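Local coordinates for protein pilin (Streptococcus pyogenes serotype M1, PDB 3GLD) that builds the pilus shaft as stacked, covalently joined subunits that bacteria need for adhesion to host cells, for aggregation and for biofilm formation, at residues 19-24 with 151-156; 66-71 with 81-86; 41-46 with 59-64. The protein carries 2 engineered substitutions. All blocks are in the same frame, centred on the assembly; numbering follows the deposited sequence.

Overall arrangement
All three contacts lie in one domain, a sandwich of two beta-sheets. Contact 1 closes the long loop in which contacts 2 and 3 are nested. Contact 2 bridges the two sheets. Its strand 80-86 joins contact 1, about 9 Å away between centres, with Lys23 N and Lys81 O 2.7 Å apart in a probable hydrogen bond; its strand 65-70 meets strand 37-45 of contact 3, where Thr66 O and Phe41 N, also 2.7 Å apart, probably bond. Contact 3 is centred about 15 Å from contact 2 and about 17 Å from contact 1. The rings of Phe41 and Phe153 join contacts 3 and 1 beside the isopeptide site, each side chain about 4 Å from that of the engineered Ala104.

Contact 1: residues 19-24 with 151-156; sequences LTVTKN and IQFKNS
Backbone bonds pair Thr22 and Asn24 with residues 151-155 in a parallel ladder. Thr22 N gives to Ile151 O and Asn24 N to Phe153 O, while Thr22 O receives Phe153 N, each at 2.8 Å; the next rung, Asn155 N to Asn24 O, is weak and bent. At the other end one water joins Thr20 O to Ile151 N, and a second bridges Thr22 OG1 and Ile151 O.

The N-terminal strand 18-27 and the start of strand 151-169 are thus paired in parallel, and they carry Lys23 and Asn155, the pair that forms the isopeptide cross-link in the natural protein. Ala104 is engineered in place of the glutamate that drives the reaction, and the link has not formed: Lys23 NZ stands 3.6 Å from Asn155 CG. Bends at chi2 (54°) and chi4 (60°) curl the lysine chain over the strand so that it crosses the asparagine nearly at a right angle. Lys23 NZ donates to Asn24 O (3.0 Å), from above that carbonyl plane, while Asn155 OD1 accepts from Asp116 N.

Apolar contacts line the same face. Val21 CG1 meets the edge of the Phe153 ring at CD2 (3.9 Å), and Leu19 straddles Ile151 CG1. On the reverse face Thr22 CB lies alongside Gln152 CG at 3.5 Å.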
loop_
_atom_site.group_PDB
_atom_site.type_symbol
_atom_site.label_atom_id
_atom_site.label_comp_id
_atom_site.label_asym_id
_atom_site.label_seq_id
_atom_site.Cartn_x
_atom_site.Cartn_y
_atom_site.Cartn_z
ATOM N N LEU A 19 -18.043 -15.447 9.024
ATOM C CA LEU A 19 -18.111 -14.003 8.823
ATOM C C LEU A 19 -17.046 -13.592 7.813
ATOM O O LEU A 19 -15.854 -13.864 8.014
ATOM C CB LEU A 19 -17.888 -13.265 10.146
ATOM C CG LEU A 19 -17.922 -11.737 10.098
ATOM C CD1 LEU A 19 -19.329 -11.219 9.765
ATOM C CD2 LEU A 19 -17.442 -11.158 11.414
ATOM N N THR A 20 -17.488 -12.932 6.744
ATOM C CA THR A 20 -16.599 -12.478 5.679
ATOM C C THR A 20 -15.980 -11.131 6.053
ATOM O O THR A 20 -16.680 -10.234 6.478
ATOM C CB THR A 20 -17.356 -12.331 4.339
ATOM O OG1 THR A 20 -17.713 -13.635 3.878
ATOM C CG2 THR A 20 -16.465 -11.677 3.251
ATOM N N VAL A 21 -14.665 -11.012 5.889
ATOM C CA VAL A 21 -13.990 -9.720 6.041
ATOM C C VAL A 21 -13.511 -9.263 4.664
ATOM O O VAL A 21 -12.885 -10.032 3.943
ATOM C CB VAL A 21 -12.786 -9.811 6.994
ATOM C CG1 VAL A 21 -12.029 -8.473 7.038
ATOM C CG2 VAL A 21 -13.237 -10.200 8.381
ATOM N N THR A 22 -13.817 -8.023 4.298
ATOM C CA THR A 22 -13.371 -7.490 3.009
ATOM C C THR A 22 -12.271 -6.470 3.257
ATOM O O THR A 22 -12.407 -5.577 4.100
ATOM C CB THR A 22 -14.514 -6.830 2.205
ATOM O OG1 THR A 22 -15.508 -7.810 1.893
ATOM C CG2 THR A 22 -13.997 -6.248 0.901
ATOM N N LYS A 23 -11.168 -6.628 2.537
ATOM C CA LYS A 23 -10.047 -5.696 2.649
ATOM C C LYS A 23 -9.842 -4.993 1.318
ATOM O O LYS A 23 -9.783 -5.635 0.268
ATOM C CB LYS A 23 -8.779 -6.439 3.104
ATOM C CG LYS A 23 -7.501 -5.591 3.198
ATOM C CD LYS A 23 -7.687 -4.348 4.072
ATOM C CE LYS A 23 -6.384 -3.674 4.368
ATOM N NZ LYS A 23 -5.666 -3.217 3.134
ATOM N N ASN A 24 -9.771 -3.669 1.370
ATOM C CA ASN A 24 -9.462 -2.857 0.215
ATOM C C ASN A 24 -8.171 -2.076 0.475
ATOM O O ASN A 24 -7.854 -1.743 1.617
ATOM C CB ASN A 24 -10.613 -1.890 -0.093
ATOM C CG ASN A 24 -11.816 -2.575 -0.753
ATOM O OD1 ASN A 24 -12.941 -2.495 -0.253
ATOM N ND2 ASN A 24 -11.587 -3.221 -1.888
ATOM N N ILE A 151 -18.257 -6.189 7.178
ATOM C CA ILE A 151 -16.962 -5.973 7.797
ATOM C C ILE A 151 -15.982 -5.677 6.655
ATOM O O ILE A 151 -15.630 -6.556 5.856
ATOM C CB ILE A 151 -16.505 -7.194 8.647
ATOM C CG1 ILE A 151 -17.620 -7.683 9.596
ATOM C CG2 ILE A 151 -15.218 -6.880 9.410
ATOM C CD1 ILE A 151 -18.274 -6.595 10.462
ATOM N N GLN A 152 -15.587 -4.417 6.571
ATOM C CA GLN A 152 -14.691 -3.931 5.531
ATOM C C GLN A 152 -13.613 -3.086 6.188
ATOM O O GLN A 152 -13.890 -2.316 7.118
ATOM C CB GLN A 152 -15.467 -3.112 4.496
ATOM C CG GLN A 152 -16.039 -3.953 3.359
ATOM C CD GLN A 152 -17.253 -3.339 2.675
ATOM O OE1 GLN A 152 -17.533 -2.143 2.810
ATOM N NE2 GLN A 152 -17.993 -4.174 1.938
ATOM N N PHE A 153 -12.384 -3.268 5.712
ATOM C CA PHE A 153 -11.245 -2.466 6.139
ATOM C C PHE A 153 -10.543 -1.851 4.910
ATOM O O PHE A 153 -10.368 -2.520 3.884
ATOM C CB PHE A 153 -10.270 -3.325 6.941
ATOM C CG PHE A 153 -10.764 -3.687 8.319
ATOM C CD1 PHE A 153 -10.656 -2.787 9.375
ATOM C CD2 PHE A 153 -11.314 -4.946 8.568
ATOM C CE1 PHE A 153 -11.104 -3.119 10.667
ATOM C CE2 PHE A 153 -11.750 -5.292 9.845
ATOM C CZ PHE A 153 -11.646 -4.373 10.897
ATOM N N LYS A 154 -10.144 -0.584 5.012
ATOM C CA LYS A 154 -9.524 0.115 3.880
ATOM C C LYS A 154 -8.242 0.795 4.346
ATOM O O LYS A 154 -8.294 1.863 4.939
ATOM C CB LYS A 154 -10.494 1.142 3.274
ATOM C CG LYS A 154 -9.993 1.791 1.961
ATOM C CD LYS A 154 -11.098 2.486 1.142
ATOM C CE LYS A 154 -11.498 3.830 1.749
ATOM N NZ LYS A 154 -12.271 4.686 0.789
ATOM N N ASN A 155 -7.102 0.139 4.133
ATOM C CA ASN A 155 -5.813 0.778 4.352
ATOM C C ASN A 155 -5.445 1.658 3.154
ATOM O O ASN A 155 -5.973 1.460 2.046
ATOM C CB ASN A 155 -4.721 -0.258 4.601
ATOM C CG ASN A 155 -4.891 -0.990 5.920
ATOM O OD1 ASN A 155 -5.662 -0.577 6.809
ATOM N ND2 ASN A 155 -4.165 -2.093 6.057
ATOM N N SER A 156 -4.567 2.636 3.376
ATOM C CA SER A 156 -4.102 3.523 2.284
ATOM C C SER A 156 -2.623 3.295 1.999
ATOM O O SER A 156 -1.793 3.304 2.908
ATOM C CB SER A 156 -4.363 5.008 2.585
ATOM O OG SER A 156 -4.125 5.795 1.412
HETATM O O HOH W 1 -19.134 -8.965 6.276
HETATM O O HOH W 2 -17.268 -7.829 3.755
#

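Contact 2: residues 66-71 with 81-86; sequences TKVTYT and KTAEFD
With CG swung opposite its own carbonyl carbon (chi1 -54°) and a second bend at chi2 (-79°), the chain of Lys81 is laid over one face of the Tyr70 ring, the two side chains running past each other in opposite directions. Lys81 CG sits 3.9 Å from the Tyr70 ring centroid in a CH-pi contact and comes closest to Tyr70 CZ, at 3.4 Å. Farther along, Lys81 CE passes 3.2 Å from Thr69 O. The ammonium pairs with Asp74 rather than with the ring, for which it has at most a weak attraction, and Tyr70 OH bonds to Asn79 O.

Between the two ends the packing is mostly aliphatic: Val68 CG1 meets Lys81 CB at 3.6 Å and also touches Ala83 CB. Ala83 CB rests on the Lys67 carbonyl, 3.4 Å from Lys67 O. At the far end CG2 of Thr66 sits over one face of the Phe85 ring, displaced toward its rim, a CH-pi contact 3.9 Å from the centroid, while Thr66 OG1 donates to Glu84 O over 3.1 Å, approaching 44° out of the carbonyl plane.

Strands 65-70 and 80-86 run nearly antiparallel, yet each takes its backbone partners from its own sheet, 37-45 and 18-27 respectively, so they meet as facing edges of the sandwich. Cohesion across this seam therefore comes mostly from methyl and methylene groups against rings and carbonyls, with a single threonine hydroxyl supplying the direct hydrogen bond.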
loop_
_atom_site.group_PDB
_atom_site.type_symbol
_atom_site.label_atom_id
_atom_site.label_comp_id
_atom_site.label_asym_id
_atom_site.label_seq_id
_atom_site.Cartn_x
_atom_site.Cartn_y
_atom_site.Cartn_z
ATOM N N THR A 66 -7.423 -13.927 11.114
ATOM C CA THR A 66 -7.485 -14.310 9.722
ATOM C C THR A 66 -6.713 -13.266 8.912
ATOM O O THR A 66 -6.474 -12.133 9.380
ATOM C CB THR A 66 -8.950 -14.446 9.230
ATOM O OG1 THR A 66 -8.975 -15.174 7.994
ATOM C CG2 THR A 66 -9.629 -13.077 9.055
ATOM N N LYS A 67 -6.301 -13.639 7.705
ATOM C CA LYS A 67 -5.501 -12.712 6.913
ATOM C C LYS A 67 -5.852 -12.683 5.449
ATOM O O LYS A 67 -6.514 -13.600 4.935
ATOM C CB LYS A 67 -4.010 -12.955 7.114
ATOM C CG LYS A 67 -3.537 -14.317 6.814
ATOM C CD LYS A 67 -2.041 -14.370 6.963
ATOM C CE LYS A 67 -1.452 -15.231 5.862
ATOM N NZ LYS A 67 -0.079 -15.619 6.237
ATOM N N VAL A 68 -5.460 -11.580 4.810
ATOM C CA VAL A 68 -5.442 -11.459 3.361
ATOM C C VAL A 68 -3.973 -11.266 2.963
ATOM O O VAL A 68 -3.125 -10.957 3.818
ATOM C CB VAL A 68 -6.286 -10.270 2.871
ATOM C CG1 VAL A 68 -7.779 -10.494 3.165
ATOM C CG2 VAL A 68 -5.790 -8.947 3.496
ATOM N N THR A 69 -3.676 -11.470 1.687
ATOM C CA THR A 69 -2.312 -11.402 1.175
ATOM C C THR A 69 -2.314 -10.614 -0.122
ATOM O O THR A 69 -3.169 -10.829 -0.990
ATOM C CB THR A 69 -1.715 -12.806 0.926
ATOM O OG1 THR A 69 -1.433 -13.429 2.178
ATOM C CG2 THR A 69 -0.399 -12.726 0.145
ATOM N N TYR A 70 -1.368 -9.681 -0.223
ATOM C CA TYR A 70 -1.135 -8.917 -1.441
ATOM C C TYR A 70 0.222 -9.321 -2.027
ATOM O O TYR A 70 1.124 -9.733 -1.291
ATOM C CB TYR A 70 -1.178 -7.412 -1.132
ATOM C CG TYR A 70 -2.579 -6.877 -0.930
ATOM C CD1 TYR A 70 -3.298 -6.352 -1.994
ATOM C CD2 TYR A 70 -3.195 -6.929 0.321
ATOM C CE1 TYR A 70 -4.571 -5.872 -1.831
ATOM C CE2 TYR A 70 -4.497 -6.448 0.501
ATOM C CZ TYR A 70 -5.170 -5.923 -0.589
ATOM O OH TYR A 70 -6.447 -5.440 -0.455
ATOM N N THR A 71 0.355 -9.236 -3.349
ATOM C CA THR A 71 1.663 -9.423 -4.020
ATOM C C THR A 71 1.856 -8.390 -5.106
ATOM O O THR A 71 0.912 -7.710 -5.504
ATOM C CB THR A 71 1.833 -10.808 -4.726
ATOM O OG1 THR A 71 0.675 -11.084 -5.523
ATOM C CG2 THR A 71 2.109 -11.929 -3.750
ATOM N N LYS A 81 -9.583 -7.857 -1.397
ATOM C CA LYS A 81 -9.345 -9.221 -0.905
ATOM C C LYS A 81 -10.373 -9.578 0.182
ATOM O O LYS A 81 -10.885 -8.694 0.882
ATOM C CB LYS A 81 -7.947 -9.340 -0.290
ATOM C CG LYS A 81 -6.803 -8.902 -1.177
ATOM C CD LYS A 81 -6.440 -9.964 -2.202
ATOM C CE LYS A 81 -5.265 -9.487 -3.062
ATOM N NZ LYS A 81 -4.897 -10.523 -4.028
ATOM N N THR A 82 -10.657 -10.868 0.340
ATOM C CA THR A 82 -11.571 -11.290 1.405
ATOM C C THR A 82 -10.952 -12.404 2.233
ATOM O O THR A 82 -10.093 -13.129 1.753
ATOM C CB THR A 82 -12.955 -11.728 0.872
ATOM O OG1 THR A 82 -12.770 -12.812 -0.027
ATOM C CG2 THR A 82 -13.643 -10.595 0.127
ATOM N N ALA A 83 -11.380 -12.492 3.490
ATOM C CA ALA A 83 -10.984 -13.552 4.411
ATOM C C ALA A 83 -12.203 -13.905 5.264
ATOM O O ALA A 83 -13.190 -13.180 5.245
ATOM C CB ALA A 83 -9.837 -13.071 5.294
ATOM N N GLU A 84 -12.138 -15.008 6.002
ATOM C CA GLU A 84 -13.275 -15.427 6.828
ATOM C C GLU A 84 -12.901 -15.731 8.270
ATOM O O GLU A 84 -11.832 -16.262 8.527
ATOM C CB GLU A 84 -13.946 -16.664 6.217
ATOM C CG GLU A 84 -15.174 -16.328 5.413
ATOM C CD GLU A 84 -15.715 -17.522 4.638
ATOM O OE1 GLU A 84 -14.995 -18.546 4.516
ATOM O OE2 GLU A 84 -16.865 -17.427 4.157
ATOM N N PHE A 85 -13.778 -15.371 9.199
ATOM C CA PHE A 85 -13.717 -15.947 10.537
ATOM C C PHE A 85 -14.639 -17.160 10.560
ATOM O O PHE A 85 -15.736 -17.119 9.996
ATOM C CB PHE A 85 -14.155 -14.942 11.595
ATOM C CG PHE A 85 -13.194 -13.798 11.762
ATOM C CD1 PHE A 85 -11.927 -14.015 12.296
ATOM C CD2 PHE A 85 -13.554 -12.520 11.373
ATOM C CE1 PHE A 85 -11.029 -12.967 12.450
ATOM C CE2 PHE A 85 -12.669 -11.461 11.524
ATOM C CZ PHE A 85 -11.400 -11.691 12.063
ATOM N N ASP A 86 -14.180 -18.220 11.211
ATOM C CA ASP A 86 -14.891 -19.484 11.249
ATOM C C ASP A 86 -15.431 -19.773 12.661
ATOM O O ASP A 86 -14.653 -20.058 13.580
ATOM C CB ASP A 86 -13.964 -20.597 10.745
ATOM C CG ASP A 86 -14.627 -21.961 10.718
ATOM O OD1 ASP A 86 -15.864 -22.066 10.904
ATOM O OD2 ASP A 86 -13.892 -22.940 10.489
#

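Contact 3: residues 41-46 with 59-64; sequences FKIEPD and VALNTP
The loop leading into strand 65-70 lies along the end of strand 37-45, where Pro64 and Ile43 carry on the antiparallel pairing of those two strands for one more bond. Ile43 N donates to Pro64 O at 2.8 Å, with an N-H...O angle of 163° and the donor in the carbonyl plane. Pro64 O also receives a CA-H...O contact from Lys42 CA, 3.3 Å away.

Proline, having no N-H, cannot return a bond to Ile43 O. Instead Pro64 CB packs 3.5 Å from Ile43 O, and a water donates to Ile43 O at 2.8 Å and accepts from Leu61 N at 3.1 Å, a water-mediated bridge between strand and loop in place of a direct bond.

Ile43 points CG1 opposite its backbone N (chi1 -174°), which turns Ile43 CG2 to the loop, 3.9 Å from Leu61 CD2, the two side chains crossing at about a right angle. Tyr100 and Phe87 touch both residues, and Phe85 packs on Ile43 as well, so Leu61 packs with Ile43 into the apolar interior between the sheets. Nearer the strand end, Pro45 CG lies 3.9 Å from Ala60 N and close to the alanine methyl.

A loop that joins strand 55-57 to strand 65-70 thus extends the pairing at the edge of a two-sheet sandwich, consistent with the immunoglobulin-like isopeptide domain of this pilin.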
loop_
_atom_site.group_PDB
_atom_site.type_symbol
_atom_site.label_atom_id
_atom_site.label_comp_id
_atom_site.label_asym_id
_atom_site.label_seq_id
_atom_site.Cartn_x
_atom_site.Cartn_y
_atom_site.Cartn_z
ATOM N N PHE A 41 -6.412 -9.709 10.646
ATOM C CA PHE A 41 -7.611 -9.234 11.333
ATOM C C PHE A 41 -7.876 -10.152 12.489
ATOM O O PHE A 41 -7.663 -11.358 12.393
ATOM C CB PHE A 41 -8.808 -9.169 10.371
ATOM C CG PHE A 41 -8.468 -8.522 9.049
ATOM C CD1 PHE A 41 -8.450 -7.143 8.918
ATOM C CD2 PHE A 41 -8.132 -9.305 7.944
ATOM C CE1 PHE A 41 -8.107 -6.552 7.710
ATOM C CE2 PHE A 41 -7.793 -8.721 6.733
ATOM C CZ PHE A 41 -7.782 -7.339 6.621
ATOM N N LYS A 42 -8.320 -9.556 13.590
ATOM C CA LYS A 42 -8.525 -10.247 14.838
ATOM C C LYS A 42 -9.991 -10.120 15.250
ATOM O O LYS A 42 -10.614 -9.058 15.076
ATOM C CB LYS A 42 -7.641 -9.601 15.913
ATOM C CG LYS A 42 -7.649 -10.276 17.291
ATOM C CD LYS A 42 -6.743 -9.537 18.316
ATOM C CE LYS A 42 -7.297 -8.172 18.719
ATOM N NZ LYS A 42 -6.566 -7.633 19.918
ATOM N N ILE A 43 -10.522 -11.210 15.794
ATOM C CA ILE A 43 -11.826 -11.198 16.482
ATOM C C ILE A 43 -11.632 -11.657 17.919
ATOM O O ILE A 43 -10.950 -12.648 18.170
ATOM C CB ILE A 43 -12.875 -12.105 15.785
ATOM C CG1 ILE A 43 -14.251 -11.954 16.447
ATOM C CG2 ILE A 43 -12.441 -13.553 15.819
ATOM C CD1 ILE A 43 -15.419 -12.208 15.515
ATOM N N GLU A 44 -12.227 -10.923 18.859
ATOM C CA GLU A 44 -12.188 -11.296 20.270
ATOM C C GLU A 44 -13.556 -11.080 20.932
ATOM O O GLU A 44 -14.346 -10.247 20.468
ATOM C CB GLU A 44 -11.124 -10.491 21.013
ATOM C CG GLU A 44 -11.191 -9.000 20.761
ATOM C CD GLU A 44 -10.193 -8.212 21.592
ATOM O OE1 GLU A 44 -9.270 -8.819 22.182
ATOM O OE2 GLU A 44 -10.337 -6.976 21.662
ATOM N N PRO A 45 -13.830 -11.820 22.016
ATOM C CA PRO A 45 -15.073 -11.556 22.750
ATOM C C PRO A 45 -15.142 -10.100 23.212
ATOM O O PRO A 45 -14.148 -9.558 23.699
ATOM C CB PRO A 45 -14.975 -12.504 23.957
ATOM C CG PRO A 45 -14.101 -13.632 23.476
ATOM C CD PRO A 45 -13.088 -12.967 22.574
ATOM N N ASP A 46 -16.293 -9.465 23.023
ATOM C CA ASP A 46 -16.545 -8.136 23.578
ATOM C C ASP A 46 -16.721 -8.207 25.101
ATOM O O ASP A 46 -17.695 -8.779 25.591
ATOM C CB ASP A 46 -17.780 -7.520 22.916
ATOM C CG ASP A 46 -18.116 -6.149 23.457
ATOM O OD1 ASP A 46 -17.553 -5.758 24.506
ATOM O OD2 ASP A 46 -18.945 -5.457 22.826
ATOM N N VAL A 59 -17.997 -16.258 22.638
ATOM C CA VAL A 59 -17.165 -17.416 22.996
ATOM C C VAL A 59 -15.932 -17.358 22.070
ATOM O O VAL A 59 -16.082 -17.288 20.853
ATOM C CB VAL A 59 -17.915 -18.762 22.803
ATOM C CG1 VAL A 59 -17.017 -19.947 23.180
ATOM C CG2 VAL A 59 -19.225 -18.805 23.626
ATOM N N ALA A 60 -14.735 -17.393 22.655
ATOM C CA ALA A 60 -13.484 -17.214 21.912
ATOM C C ALA A 60 -13.325 -18.258 20.799
ATOM O O ALA A 60 -13.672 -19.408 20.992
ATOM C CB ALA A 60 -12.291 -17.253 22.865
ATOM N N LEU A 61 -12.817 -17.852 19.634
ATOM C CA LEU A 61 -12.681 -18.785 18.513
ATOM C C LEU A 61 -11.390 -19.565 18.639
ATOM O O LEU A 61 -10.439 -19.086 19.252
ATOM C CB LEU A 61 -12.736 -18.046 17.164
ATOM C CG LEU A 61 -14.098 -17.665 16.572
ATOM C CD1 LEU A 61 -14.787 -16.642 17.423
ATOM C CD2 LEU A 61 -13.940 -17.082 15.159
ATOM N N ASN A 62 -11.356 -20.770 18.072
ATOM C CA ASN A 62 -10.110 -21.521 17.960
ATOM C C ASN A 62 -9.016 -20.799 17.182
ATOM O O ASN A 62 -7.839 -20.943 17.492
ATOM C CB ASN A 62 -10.358 -22.869 17.304
ATOM C CG ASN A 62 -10.960 -23.860 18.255
ATOM O OD1 ASN A 62 -10.880 -23.695 19.483
ATOM N ND2 ASN A 62 -11.581 -24.893 17.709
ATOM N N THR A 63 -9.431 -20.030 16.179
ATOM C CA THR A 63 -8.538 -19.266 15.331
ATOM C C THR A 63 -9.068 -17.826 15.245
ATOM O O THR A 63 -9.843 -17.495 14.342
ATOM C CB THR A 63 -8.426 -19.921 13.932
ATOM O OG1 THR A 63 -8.177 -21.326 14.087
ATOM C CG2 THR A 63 -7.288 -19.295 13.127
ATOM N N PRO A 64 -8.667 -16.972 16.201
ATOM C CA PRO A 64 -9.135 -15.591 16.303
ATOM C C PRO A 64 -8.590 -14.638 15.226
ATOM O O PRO A 64 -9.063 -13.502 15.099
ATOM C CB PRO A 64 -8.610 -15.140 17.669
ATOM C CG PRO A 64 -8.044 -16.343 18.323
ATOM C CD PRO A 64 -7.697 -17.299 17.252
HETATM O O HOH W 3 -12.147 -14.799 19.519
#